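Local coordinates for RNA-dependent RNA Polymerase (Bombyx mori cytoplasmic polyhedrosis virus, PDB 6TZ0), which catalyses RNA-templated RNA synthesis, transcribing the double-stranded viral genome into plus strands and probably also making the complementary minus strands during replication, at residues Leu1161-Val1170 against Arg1197-Ile1207. Residues are numbered along the deposited sequence; the frame is centred on the assembly and turned at random.
Sequences LVRIPPSYYV and RLGMVLHPGLI
Val1162 and Arg1163 pair in parallel with Leu1198 and Gly1199, joining the two strands of a beta-alpha-beta unit whose crossover is helix 1174-1188, in the C-terminal region of the polymerase. Three backbone hydrogen bonds make the join: Leu1198 N to Leu1161 O, Arg1163 N to Leu1198 O (2.8 Å) and Met1200 N to Arg1163 O. The unit illustrates how a contact that begins with a short stretch of backbone pairing can be carried on beyond it by side-chain packing between the two segments.

On the face carrying Val1162 and Leu1198, the valine splits its branches: CG2 meets Leu1198 CB at 3.8 Å, while CG1, anti to the backbone N (chi1 175°), turns to Met1200 CB. The long Met1200 chain then runs side by side with Ile1164, both pointing the same way, and its bend at chi3 (76°) brings CE 3.8 Å from both Ile1164 CG1 and CG2, with CD1 close behind. Tyr1178 of the crossover helix and Phe1024 of strand 1022-1027 also pack on this methionine.

Arg1163 is on the opposite face, with Gly1199, and there its guanidinium comes near that of Arg1197, the two planes 61° apart. Arg1163 CD lies over one face of the Arg1197 guanidinium, offset toward its rim. Glu1027, on the strand beyond, forms salt bridges with both NE atoms and probably offsets the like charges.

Past Pro1165 the chain turns away, and Tyr1168 reaches back to the second segment. Its ring slides past Leu1202 in the opposite direction, receiving Leu1202 CD1 over one face in a CH-pi contact, 3.9 Å from the ring centroid. Pro1165 CD sits in plane at the ring's edge. From helix 1204-1211, Ile1207 crosses the tyrosine at about a right angle, its CD1 stopping 3.7 Å from Tyr1168 CD1.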
# COMPACT_ATOMS: atom_id res chain seq x y z
N LEU A 1161 -19.08 34.35 -25.82
CA LEU A 1161 -19.86 33.59 -26.79
C LEU A 1161 -21.34 33.92 -26.79
O LEU A 1161 -22.03 33.61 -27.77
CB LEU A 1161 -19.69 32.09 -26.53
CG LEU A 1161 -18.30 31.52 -26.79
CD1 LEU A 1161 -18.21 30.11 -26.27
CD2 LEU A 1161 -18.04 31.54 -28.28
N VAL A 1162 -21.86 34.51 -25.71
CA VAL A 1162 -23.29 34.71 -25.52
C VAL A 1162 -23.54 36.19 -25.26
O VAL A 1162 -22.90 36.80 -24.40
CB VAL A 1162 -23.82 33.85 -24.36
CG1 VAL A 1162 -25.28 34.16 -24.08
CG2 VAL A 1162 -23.65 32.38 -24.66
N ARG A 1163 -24.48 36.77 -26.01
CA ARG A 1163 -24.87 38.16 -25.83
C ARG A 1163 -26.00 38.24 -24.81
O ARG A 1163 -27.11 37.77 -25.08
CB ARG A 1163 -25.29 38.78 -27.16
CG ARG A 1163 -25.63 40.25 -27.05
CD ARG A 1163 -25.88 40.89 -28.40
NE ARG A 1163 -27.09 40.42 -29.06
CZ ARG A 1163 -28.31 40.92 -28.85
NH1 ARG A 1163 -28.47 41.91 -27.98
NH2 ARG A 1163 -29.35 40.44 -29.51
N ILE A 1164 -25.71 38.82 -23.66
CA ILE A 1164 -26.68 38.99 -22.58
C ILE A 1164 -27.07 40.46 -22.54
O ILE A 1164 -26.19 41.32 -22.43
CB ILE A 1164 -26.11 38.54 -21.23
CG1 ILE A 1164 -25.77 37.06 -21.28
CG2 ILE A 1164 -27.10 38.82 -20.12
CD1 ILE A 1164 -24.91 36.61 -20.14
N PRO A 1165 -28.36 40.80 -22.65
CA PRO A 1165 -28.78 42.20 -22.59
C PRO A 1165 -28.56 42.79 -21.21
O PRO A 1165 -28.78 42.11 -20.19
CB PRO A 1165 -30.28 42.13 -22.93
CG PRO A 1165 -30.42 40.88 -23.70
CD PRO A 1165 -29.45 39.92 -23.09
N PRO A 1166 -28.12 44.05 -21.13
CA PRO A 1166 -27.70 44.61 -19.83
C PRO A 1166 -28.84 44.95 -18.89
O PRO A 1166 -28.56 45.30 -17.74
CB PRO A 1166 -26.93 45.87 -20.24
CG PRO A 1166 -27.51 46.25 -21.55
CD PRO A 1166 -27.86 44.98 -22.24
N SER A 1167 -30.09 44.87 -19.33
CA SER A 1167 -31.22 45.14 -18.45
C SER A 1167 -31.51 43.99 -17.49
O SER A 1167 -32.39 44.13 -16.63
CB SER A 1167 -32.47 45.45 -19.27
OG SER A 1167 -32.91 44.33 -20.00
N TYR A 1168 -30.81 42.86 -17.61
CA TYR A 1168 -31.00 41.75 -16.70
C TYR A 1168 -30.07 41.80 -15.49
O TYR A 1168 -30.33 41.12 -14.50
CB TYR A 1168 -30.78 40.41 -17.41
CG TYR A 1168 -31.77 40.12 -18.50
CD1 TYR A 1168 -33.11 39.92 -18.22
CD2 TYR A 1168 -31.34 39.94 -19.81
CE1 TYR A 1168 -34.01 39.63 -19.21
CE2 TYR A 1168 -32.24 39.64 -20.81
CZ TYR A 1168 -33.57 39.48 -20.50
OH TYR A 1168 -34.46 39.18 -21.50
N TYR A 1169 -29.01 42.60 -15.56
CA TYR A 1169 -28.04 42.71 -14.47
C TYR A 1169 -28.66 43.56 -13.37
O TYR A 1169 -28.51 44.78 -13.33
CB TYR A 1169 -26.74 43.30 -14.99
CG TYR A 1169 -26.01 42.37 -15.92
CD1 TYR A 1169 -25.15 41.40 -15.42
CD2 TYR A 1169 -26.19 42.44 -17.29
CE1 TYR A 1169 -24.49 40.54 -16.27
CE2 TYR A 1169 -25.53 41.59 -18.14
CZ TYR A 1169 -24.68 40.64 -17.63
OH TYR A 1169 -24.02 39.79 -18.48
N VAL A 1170 -29.36 42.89 -12.45
CA VAL A 1170 -30.09 43.55 -11.38
C VAL A 1170 -29.54 43.21 -10.01
O VAL A 1170 -30.12 43.64 -9.00
CB VAL A 1170 -31.59 43.23 -11.45
CG1 VAL A 1170 -32.17 43.68 -12.77
CG2 VAL A 1170 -31.82 41.74 -11.24
N ARG A 1197 -23.26 32.75 -32.62
CA ARG A 1197 -23.33 33.44 -31.34
C ARG A 1197 -24.72 33.28 -30.74
O ARG A 1197 -25.72 33.32 -31.45
CB ARG A 1197 -22.99 34.92 -31.52
CG ARG A 1197 -22.86 35.69 -30.21
CD ARG A 1197 -22.41 37.12 -30.40
NE ARG A 1197 -23.41 37.95 -31.05
CZ ARG A 1197 -23.20 39.20 -31.43
NH1 ARG A 1197 -22.02 39.77 -31.22
NH2 ARG A 1197 -24.17 39.89 -32.01
N LEU A 1198 -24.77 33.09 -29.43
CA LEU A 1198 -26.03 32.89 -28.73
C LEU A 1198 -26.52 34.18 -28.09
O LEU A 1198 -25.74 35.09 -27.79
CB LEU A 1198 -25.88 31.81 -27.66
CG LEU A 1198 -25.58 30.42 -28.20
CD1 LEU A 1198 -25.36 29.44 -27.07
CD2 LEU A 1198 -26.71 29.95 -29.10
N GLY A 1199 -27.83 34.25 -27.90
CA GLY A 1199 -28.45 35.34 -27.17
C GLY A 1199 -29.36 34.80 -26.09
O GLY A 1199 -30.24 33.99 -26.37
N MET A 1200 -29.16 35.24 -24.85
CA MET A 1200 -29.84 34.65 -23.71
C MET A 1200 -31.12 35.40 -23.39
O MET A 1200 -31.12 36.63 -23.33
CB MET A 1200 -28.92 34.64 -22.49
CG MET A 1200 -29.46 33.86 -21.31
SD MET A 1200 -28.32 33.79 -19.92
CE MET A 1200 -28.52 35.44 -19.26
N VAL A 1201 -32.21 34.66 -23.20
CA VAL A 1201 -33.47 35.22 -22.75
C VAL A 1201 -33.79 34.64 -21.38
O VAL A 1201 -33.45 33.48 -21.09
CB VAL A 1201 -34.61 34.95 -23.75
CG1 VAL A 1201 -34.36 35.71 -25.03
CG2 VAL A 1201 -34.72 33.48 -24.08
N LEU A 1202 -34.39 35.45 -20.52
CA LEU A 1202 -34.68 35.07 -19.15
C LEU A 1202 -36.17 35.19 -18.87
O LEU A 1202 -36.91 35.82 -19.63
CB LEU A 1202 -33.90 35.93 -18.15
CG LEU A 1202 -32.38 35.80 -18.20
CD1 LEU A 1202 -31.72 36.75 -17.22
CD2 LEU A 1202 -31.94 34.39 -17.91
N HIS A 1203 -36.59 34.57 -17.79
CA HIS A 1203 -37.95 34.54 -17.29
C HIS A 1203 -38.14 35.63 -16.24
O HIS A 1203 -37.22 35.90 -15.46
CB HIS A 1203 -38.25 33.16 -16.70
CG HIS A 1203 -39.69 32.94 -16.33
ND1 HIS A 1203 -40.15 33.05 -15.04
CD2 HIS A 1203 -40.77 32.61 -17.09
CE1 HIS A 1203 -41.45 32.79 -15.02
NE2 HIS A 1203 -41.84 32.53 -16.24
N PRO A 1204 -39.28 36.32 -16.24
CA PRO A 1204 -39.50 37.38 -15.25
C PRO A 1204 -39.55 36.88 -13.82
O PRO A 1204 -39.22 37.63 -12.89
CB PRO A 1204 -40.84 38.00 -15.68
CG PRO A 1204 -40.94 37.68 -17.12
CD PRO A 1204 -40.31 36.34 -17.29
N GLY A 1205 -39.95 35.63 -13.62
CA GLY A 1205 -39.83 35.01 -12.31
C GLY A 1205 -38.39 34.79 -11.89
O GLY A 1205 -38.09 34.86 -10.70
N LEU A 1206 -37.49 34.54 -12.84
CA LEU A 1206 -36.08 34.43 -12.51
C LEU A 1206 -35.52 35.77 -12.05
O LEU A 1206 -34.77 35.83 -11.08
CB LEU A 1206 -35.30 33.89 -13.71
CG LEU A 1206 -33.84 33.41 -13.60
CD1 LEU A 1206 -33.63 32.34 -14.63
CD2 LEU A 1206 -32.81 34.51 -13.82
N ILE A 1207 -35.90 36.85 -12.74
CA ILE A 1207 -35.49 38.20 -12.34
C ILE A 1207 -36.07 38.55 -10.98
O ILE A 1207 -35.38 39.11 -10.12
CB ILE A 1207 -35.93 39.22 -13.42
CG1 ILE A 1207 -35.37 38.82 -14.78
CG2 ILE A 1207 -35.46 40.61 -13.06
CD1 ILE A 1207 -33.87 38.76 -14.83